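Local coordinates for protein glycosyl transferase (Staphylococcus aureus, PDB 5TZJ) that belongs to the glycosyl transferases, joining a family 2 glycosyl transferase domain to a helical TarS-type linker domain, with UDP-N-acetylglucosamine bound in the model, at residues L268-Q271 / P272-I275. Sequence-based numbering, arbitrary orientation.
Sequences LEEQ and PQWI
Glu270 and Gln271 meet Pro272 to Ile275 in a local contact within one continuous stretch, where a 3-10 turn at 268-270 runs into the first turn of helix 271-282 in the linker region. The carbonyl of Glu270 is the hub. Glu270 O is shared between an i+3 and an i+4 donor, both weak: Gln273 N at 3.1 Å and Trp274 N at 3.5 Å. Glu270 O also lies in the plane of the Trp274 indole, at the ring edge, 3.3 Å from Trp274 CD1. A chi1 of -77° sets Trp274 CG beside its backbone N, on the side of Glu270 O, and chi2 (68°) turns the CD1 edge to that oxygen; the indole also meets the Phe262 ring, with the planes nearly parallel. The next i+4 bond, Ile275 N to Gln271 O, is short (2.9 Å) and fairly straight (159°). Pro272 suits the first turn because nitrogens there need no i-4 carbonyl within the helix, so proline costs no helix bond; Pro272 CD packs 3.6 Å from Leu268 O. That oxygen also accepts the bond from Gln271 N that closes the 3-10 turn. Gln271 is buried, and its extended side chain carries the amide away from Pro272: OE1 accepts a hydrogen bond from Arg313 NH2 of helix 309-321, while NE2 donates one to Val266 O. Ile275, suitably apolar, packs on Ile309 and Tyr312 of that same helix, whereas Trp274 touches Pro218 and Tyr222 of helix 218-233. Proline in the first turn is characteristic of a helix N-terminus, here entered from a 3-10 turn in a helical linker domain.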
ATOM      1  N   LEU A 268     -19.422 -14.911 -13.311  1.00 24.67           N
ATOM      2  CA  LEU A 268     -18.856 -16.243 -13.553  1.00 28.33           C
ATOM      3  C   LEU A 268     -17.943 -16.257 -14.775  1.00 27.29           C
ATOM      4  O   LEU A 268     -16.864 -16.848 -14.754  1.00 26.64           O
ATOM      5  CB  LEU A 268     -19.976 -17.288 -13.756  1.00 27.36           C
ATOM      6  CG  LEU A 268     -20.644 -17.928 -12.572  1.00 31.17           C
ATOM      7  CD1 LEU A 268     -21.836 -18.865 -13.037  1.00 33.68           C
ATOM      8  CD2 LEU A 268     -19.660 -18.703 -11.755  1.00 30.69           C
ATOM      9  N   GLU A 269     -18.381 -15.642 -15.869  1.00 26.03           N
ATOM     10  CA  GLU A 269     -17.636 -15.787 -17.124  1.00 27.24           C
ATOM     11  C   GLU A 269     -16.314 -15.031 -17.128  1.00 30.38           C
ATOM     12  O   GLU A 269     -15.481 -15.302 -17.999  1.00 30.39           O
ATOM     13  CB  GLU A 269     -18.511 -15.345 -18.303  1.00 31.02           C
ATOM     14  CG  GLU A 269     -18.881 -13.870 -18.260  1.00 39.38           C
ATOM     15  CD  GLU A 269     -20.171 -13.562 -17.461  1.00 44.16           C
ATOM     16  OE1 GLU A 269     -20.613 -12.392 -17.501  1.00 49.35           O
ATOM     17  OE2 GLU A 269     -20.734 -14.462 -16.801  1.00 43.40           O
ATOM     18  N   GLU A 270     -16.076 -14.143 -16.147  1.00 28.38           N
ATOM     19  CA  GLU A 270     -14.806 -13.474 -15.945  1.00 28.51           C
ATOM     20  C   GLU A 270     -13.879 -14.190 -14.987  1.00 24.77           C
ATOM     21  O   GLU A 270     -12.695 -13.841 -14.952  1.00 23.17           O
ATOM     22  CB  GLU A 270     -15.036 -12.049 -15.420  1.00 33.76           C
ATOM     23  CG  GLU A 270     -15.706 -11.156 -16.472  1.00 41.22           C
ATOM     24  CD  GLU A 270     -15.949  -9.722 -16.000  1.00 49.83           C
ATOM     25  OE1 GLU A 270     -16.892  -9.089 -16.514  1.00 55.93           O
ATOM     26  OE2 GLU A 270     -15.205  -9.227 -15.128  1.00 49.51           O
ATOM     27  N   GLN A 271     -14.367 -15.177 -14.216  1.00 20.99           N
ATOM     28  CA  GLN A 271     -13.548 -15.724 -13.149  1.00 20.13           C
ATOM     29  C   GLN A 271     -12.343 -16.497 -13.646  1.00 19.64           C
ATOM     30  O   GLN A 271     -11.345 -16.543 -12.926  1.00 22.48           O
ATOM     31  CB  GLN A 271     -14.371 -16.626 -12.182  1.00 18.60           C
ATOM     32  CG  GLN A 271     -15.424 -15.773 -11.360  1.00 19.25           C
ATOM     33  CD  GLN A 271     -16.254 -16.586 -10.368  1.00 22.46           C
ATOM     34  OE1 GLN A 271     -15.927 -17.737 -10.044  1.00 22.90           O
ATOM     35  NE2 GLN A 271     -17.362 -15.998  -9.904  1.00 22.33           N
ATOM     36  N   PRO A 272     -12.368 -17.163 -14.808  1.00 24.69           N
ATOM     37  CA  PRO A 272     -11.110 -17.804 -15.255  1.00 26.83           C
ATOM     38  C   PRO A 272      -9.976 -16.814 -15.481  1.00 26.03           C
ATOM     39  O   PRO A 272      -8.809 -17.178 -15.304  1.00 23.43           O
ATOM     40  CB  PRO A 272     -11.520 -18.528 -16.547  1.00 29.49           C
ATOM     41  CG  PRO A 272     -12.949 -18.828 -16.311  1.00 28.85           C
ATOM     42  CD  PRO A 272     -13.507 -17.612 -15.637  1.00 25.70           C
ATOM     43  N   GLN A 273     -10.271 -15.582 -15.886  1.00 24.25           N
ATOM     44  CA  GLN A 273      -9.201 -14.587 -15.955  1.00 27.90           C
ATOM     45  C   GLN A 273      -8.634 -14.319 -14.565  1.00 24.12           C
ATOM     46  O   GLN A 273      -7.421 -14.138 -14.395  1.00 22.35           O
ATOM     47  CB  GLN A 273      -9.712 -13.278 -16.535  1.00 29.57           C
ATOM     48  CG  GLN A 273     -10.196 -13.325 -17.937  1.00 43.56           C
ATOM     49  CD  GLN A 273     -10.953 -12.033 -18.288  1.00 47.79           C
ATOM     50  OE1 GLN A 273     -10.482 -10.906 -17.999  1.00 50.04           O
ATOM     51  NE2 GLN A 273     -12.134 -12.196 -18.878  1.00 45.97           N
ATOM     52  N   TRP A 274      -9.514 -14.239 -13.572  1.00 20.93           N
ATOM     53  CA  TRP A 274      -9.072 -13.996 -12.194  1.00 24.39           C
ATOM     54  C   TRP A 274      -8.214 -15.155 -11.668  1.00 25.34           C
ATOM     55  O   TRP A 274      -7.165 -14.927 -11.059  1.00 21.08           O
ATOM     56  CB  TRP A 274     -10.287 -13.754 -11.272  1.00 24.55           C
ATOM     57  CG  TRP A 274     -10.875 -12.385 -11.424  1.00 24.31           C
ATOM     58  CD1 TRP A 274     -11.540 -11.893 -12.523  1.00 27.19           C
ATOM     59  CD2 TRP A 274     -10.775 -11.296 -10.489  1.00 22.08           C
ATOM     60  NE1 TRP A 274     -11.896 -10.573 -12.307  1.00 25.15           N
ATOM     61  CE2 TRP A 274     -11.441 -10.188 -11.071  1.00 24.04           C
ATOM     62  CE3 TRP A 274     -10.200 -11.158  -9.203  1.00 23.26           C
ATOM     63  CZ2 TRP A 274     -11.557  -8.946 -10.416  1.00 26.66           C
ATOM     64  CZ3 TRP A 274     -10.344  -9.924  -8.523  1.00 22.02           C
ATOM     65  CH2 TRP A 274     -11.015  -8.837  -9.146  1.00 28.43           C
ATOM     66  N   ILE A 275      -8.662 -16.416 -11.850  1.00 14.14           N
ATOM     67  CA  ILE A 275      -7.891 -17.499 -11.232  1.00 16.96           C
ATOM     68  C   ILE A 275      -6.576 -17.717 -11.972  1.00 20.39           C
ATOM     69  O   ILE A 275      -5.555 -18.087 -11.368  1.00 21.28           O
ATOM     70  CB  ILE A 275      -8.731 -18.804 -11.135  1.00 22.79           C
ATOM     71  CG1 ILE A 275      -8.175 -19.792 -10.078  1.00 21.99           C
ATOM     72  CG2 ILE A 275      -8.808 -19.565 -12.487  1.00 22.04           C
ATOM     73  CD1 ILE A 275      -8.600 -19.483  -8.587  1.00 21.40           C
TER